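PDB 2BIG: phosphoserine aminotransferase from Bacillus alcalophilus, which catalyses the reversible, pyridoxal-phosphate-dependent transamination between phosphoserine and 2-oxoglutarate that yields 3-phosphohydroxypyruvate and glutamate in serine biosynthesis. Local coordinates for residues 162-167 and 185-190. Numbering follows the deposited sequence.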
ATOM      1  N   PHE A 162     -24.956  -9.556 -14.369  1.00 14.41           N
ATOM      2  CA  PHE A 162     -25.105  -8.346 -13.579  1.00 13.88           C
ATOM      3  C   PHE A 162     -26.355  -7.604 -13.969  1.00 15.74           C
ATOM      4  O   PHE A 162     -26.724  -7.655 -15.138  1.00 18.41           O
ATOM      5  CB  PHE A 162     -23.845  -7.475 -13.773  1.00 14.20           C
ATOM      6  CG  PHE A 162     -22.615  -8.145 -13.186  1.00 12.37           C
ATOM      7  CD1 PHE A 162     -21.632  -8.615 -14.041  1.00 14.55           C
ATOM      8  CD2 PHE A 162     -22.466  -8.349 -11.822  1.00 12.33           C
ATOM      9  CE1 PHE A 162     -20.519  -9.265 -13.491  1.00 15.49           C
ATOM     10  CE2 PHE A 162     -21.335  -8.974 -11.274  1.00 12.68           C
ATOM     11  CZ  PHE A 162     -20.375  -9.446 -12.135  1.00 14.02           C
ATOM     12  N   PRO A 163     -26.967  -6.921 -12.998  1.00 17.32           N
ATOM     13  CA  PRO A 163     -28.221  -6.250 -13.320  1.00 19.92           C
ATOM     14  C   PRO A 163     -27.983  -5.021 -14.165  1.00 19.74           C
ATOM     15  O   PRO A 163     -26.982  -4.332 -14.141  1.00 17.73           O
ATOM     16  CB  PRO A 163     -28.703  -5.888 -11.917  1.00 20.91           C
ATOM     17  CG  PRO A 163     -27.482  -5.676 -11.094  1.00 21.64           C
ATOM     18  CD  PRO A 163     -26.530  -6.733 -11.588  1.00 17.42           C
ATOM     19  N   GLU A 164     -29.019  -4.714 -14.983  1.00 22.50           N
ATOM     20  CA  GLU A 164     -29.096  -3.498 -15.745  1.00 21.80           C
ATOM     21  C   GLU A 164     -29.783  -2.424 -14.894  1.00 21.18           C
ATOM     22  O   GLU A 164     -31.004  -2.519 -14.673  1.00 27.29           O
ATOM     23  CB  GLU A 164     -29.936  -3.676 -17.029  1.00 28.30           C
ATOM     24  CG  GLU A 164     -29.203  -4.479 -18.090  1.00 43.80           C
ATOM     25  CD  GLU A 164     -28.405  -3.684 -19.107  1.00 56.33           C
ATOM     26  OE1 GLU A 164     -27.155  -3.539 -19.029  1.00 75.75           O
ATOM     27  OE2 GLU A 164     -29.109  -3.214 -20.033  1.00 77.56           O
ATOM     28  N   ILE A 165     -29.024  -1.470 -14.438  1.00 20.42           N
ATOM     29  CA  ILE A 165     -29.377  -0.375 -13.503  1.00 22.32           C
ATOM     30  C   ILE A 165     -29.291   0.910 -14.281  1.00 20.76           C
ATOM     31  O   ILE A 165     -28.217   1.139 -14.863  1.00 26.72           O
ATOM     32  CB  ILE A 165     -28.368  -0.470 -12.328  1.00 23.52           C
ATOM     33  CG1 ILE A 165     -28.436  -1.887 -11.697  1.00 28.12           C
ATOM     34  CG2 ILE A 165     -28.400   0.488 -11.187  1.00 26.49           C
ATOM     35  CD1 ILE A 165     -29.854  -2.270 -11.282  1.00 34.24           C
ATOM     36  N   ASN A 166     -30.323   1.707 -14.339  1.00 20.42           N
ATOM     37  CA  ASN A 166     -30.292   2.964 -15.070  1.00 23.36           C
ATOM     38  C   ASN A 166     -30.537   4.191 -14.189  1.00 24.15           C
ATOM     39  O   ASN A 166     -30.365   5.318 -14.644  1.00 25.16           O
ATOM     40  CB  ASN A 166     -31.360   2.976 -16.185  1.00 33.34           C
ATOM     41  CG  ASN A 166     -31.412   1.657 -16.930  1.00 39.49           C
ATOM     42  OD1 ASN A 166     -30.394   1.085 -17.322  1.00 62.77           O
ATOM     43  ND2 ASN A 166     -32.612   1.130 -17.146  1.00 59.85           N
ATOM     44  N   HIS A 167     -30.947   4.017 -12.947  1.00 19.72           N
ATOM     45  CA  HIS A 167     -31.353   5.154 -12.129  1.00 19.27           C
ATOM     46  C   HIS A 167     -30.225   5.731 -11.309  1.00 18.15           C
ATOM     47  O   HIS A 167     -30.342   6.816 -10.772  1.00 19.80           O
ATOM     48  CB  HIS A 167     -32.527   4.722 -11.208  1.00 19.21           C
ATOM     49  CG  HIS A 167     -32.077   3.833 -10.099  1.00 18.68           C
ATOM     50  ND1 HIS A 167     -31.445   2.614 -10.262  1.00 19.05           N
ATOM     51  CD2 HIS A 167     -32.092   4.018  -8.748  1.00 19.61           C
ATOM     52  CE1 HIS A 167     -31.143   2.107  -9.068  1.00 19.76           C
ATOM     53  NE2 HIS A 167     -31.516   2.943  -8.103  1.00 17.72           N
ATOM     54  N   VAL A 185     -17.816  -3.838 -18.857  1.00 13.31           N
ATOM     55  CA  VAL A 185     -17.506  -2.785 -17.894  1.00 13.29           C
ATOM     56  C   VAL A 185     -18.537  -1.671 -17.959  1.00 12.82           C
ATOM     57  O   VAL A 185     -18.817  -1.059 -16.938  1.00 13.91           O
ATOM     58  CB  VAL A 185     -16.074  -2.290 -18.146  1.00 13.23           C
ATOM     59  CG1 VAL A 185     -15.737  -1.014 -17.392  1.00 14.73           C
ATOM     60  CG2 VAL A 185     -15.086  -3.407 -17.771  1.00 15.42           C
ATOM     61  N   ASN A 186     -19.117  -1.440 -19.112  1.00 14.46           N
ATOM     62  CA  ASN A 186     -20.052  -0.317 -19.203  1.00 14.98           C
ATOM     63  C   ASN A 186     -21.364  -0.519 -18.453  1.00 14.05           C
ATOM     64  O   ASN A 186     -22.160   0.417 -18.397  1.00 16.05           O
ATOM     65  CB  ASN A 186     -20.260   0.063 -20.668  1.00 18.75           C
ATOM     66  CG  ASN A 186     -21.099  -0.861 -21.474  1.00 21.72           C
ATOM     67  OD1 ASN A 186     -21.715  -1.759 -20.923  1.00 24.82           O
ATOM     68  ND2 ASN A 186     -21.107  -0.640 -22.779  1.00 28.74           N
ATOM     69  N   GLN A 187     -21.601  -1.663 -17.834  1.00 13.60           N
ATOM     70  CA  GLN A 187     -22.710  -1.834 -16.897  1.00 13.70           C
ATOM     71  C   GLN A 187     -22.479  -1.086 -15.595  1.00 13.23           C
ATOM     72  O   GLN A 187     -23.442  -0.943 -14.814  1.00 14.20           O
ATOM     73  CB  GLN A 187     -22.940  -3.335 -16.586  1.00 14.25           C
ATOM     74  CG  GLN A 187     -23.384  -4.183 -17.789  1.00 16.50           C
ATOM     75  CD  GLN A 187     -23.884  -5.585 -17.381  1.00 21.90           C
ATOM     76  OE1 GLN A 187     -23.124  -6.528 -17.199  1.00 28.55           O
ATOM     77  NE2 GLN A 187     -25.205  -5.734 -17.231  1.00 31.42           N
ATOM     78  N   PHE A 188     -21.233  -0.663 -15.338  1.00 12.18           N
ATOM     79  CA  PHE A 188     -20.835  -0.186 -14.037  1.00 12.24           C
ATOM     80  C   PHE A 188     -20.378   1.259 -14.084  1.00 11.70           C
ATOM     81  O   PHE A 188     -19.758   1.709 -15.033  1.00 14.22           O
ATOM     82  CB  PHE A 188     -19.645  -1.034 -13.527  1.00 13.23           C
ATOM     83  CG  PHE A 188     -20.008  -2.512 -13.341  1.00 12.49           C
ATOM     84  CD1 PHE A 188     -19.846  -3.430 -14.379  1.00 14.16           C
ATOM     85  CD2 PHE A 188     -20.512  -2.968 -12.128  1.00 14.90           C
ATOM     86  CE1 PHE A 188     -20.173  -4.754 -14.240  1.00 15.15           C
ATOM     87  CE2 PHE A 188     -20.899  -4.290 -11.981  1.00 16.50           C
ATOM     88  CZ  PHE A 188     -20.767  -5.169 -13.052  1.00 17.20           C
ATOM     89  N   GLY A 189     -20.622   1.963 -12.990  1.00 12.01           N
ATOM     90  CA  GLY A 189     -20.020   3.271 -12.736  1.00 13.02           C
ATOM     91  C   GLY A 189     -18.653   3.115 -12.112  1.00 12.62           C
ATOM     92  O   GLY A 189     -17.768   3.941 -12.386  1.00 13.49           O
ATOM     93  N   MET A 190     -18.446   2.089 -11.285  1.00 11.78           N
ATOM     94  CA  MET A 190     -17.141   1.851 -10.677  1.00 11.78           C
ATOM     95  C   MET A 190     -17.013   0.377 -10.318  1.00 11.10           C
ATOM     96  O   MET A 190     -17.987  -0.234  -9.863  1.00 12.38           O
ATOM     97  CB  MET A 190     -16.998   2.703  -9.441  0.60 13.35           C
ATOM     98  CG  MET A 190     -15.621   2.594  -8.808  0.60 13.94           C
ATOM     99  SD  MET A 190     -15.444   3.783  -7.461  0.60 19.23           S
ATOM    100  CE  MET A 190     -16.335   2.923  -6.165  0.60 36.06           C
TER
HETATM  101  O   HOH W   1     -24.188  -9.124 -17.094  1.00 21.77           O
HETATM  102  O   HOH W   2     -26.089  -1.858 -14.964  1.00 18.36           O
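The rings of Phe162 and Phe188 form a T-shaped (edge-to-face) pair, a compact example of how two loops, the one before strand 170-173 and the one before strand 190-194, can be joined. The edge of Phe188, through CZ, meets one face of Phe162, the planes 75° apart and the centroids separated by 5.1 Å. The approach is offset toward the rim, for CZ of Phe188 comes nearest CG of Phe162, at 3.5 Å. Leu170 and Ala172 of strand 170-173 also touch Phe188, while Ile148 packs against Phe162.

The polar half of the contact is carried by Gln187, in which the extension beyond CG (chi2 -168°) carries the amide to the backbone carbonyl of Phe162. NE2 of Gln187 donates to O of Phe162 at 3.2 Å, arriving well above the carbonyl plane and with a bent N-H...O angle of 140°. Gln187 NE2 also makes a weak bond to Glu164 OE1, at 3.4 Å. On the other branch of the amide, Gln187 OE1 lies at the edge of the Phe162 ring, near its plane, 3.6 Å from Phe162 CB. An alanine in place of Gln187 is likely to leave the Phe162 carbonyl and the Glu164 carboxylate without this shared donor and open a gap beside the Phe162 ring.

Water completes the junction. One molecule accepts from Phe162 N and donates to Gln187 OE1, so that both ends of the amide are engaged; a second accepts from Ile165 N and donates to the carbonyls of Pro163 and Gln187.

In this class-V aminotransferase, the contact joins the connections leading into the adjacent parallel strands 170-173 and 190-194 of the seven-stranded mixed sheet characteristic of the large domain of fold-type I pyridoxal-phosphate enzymes.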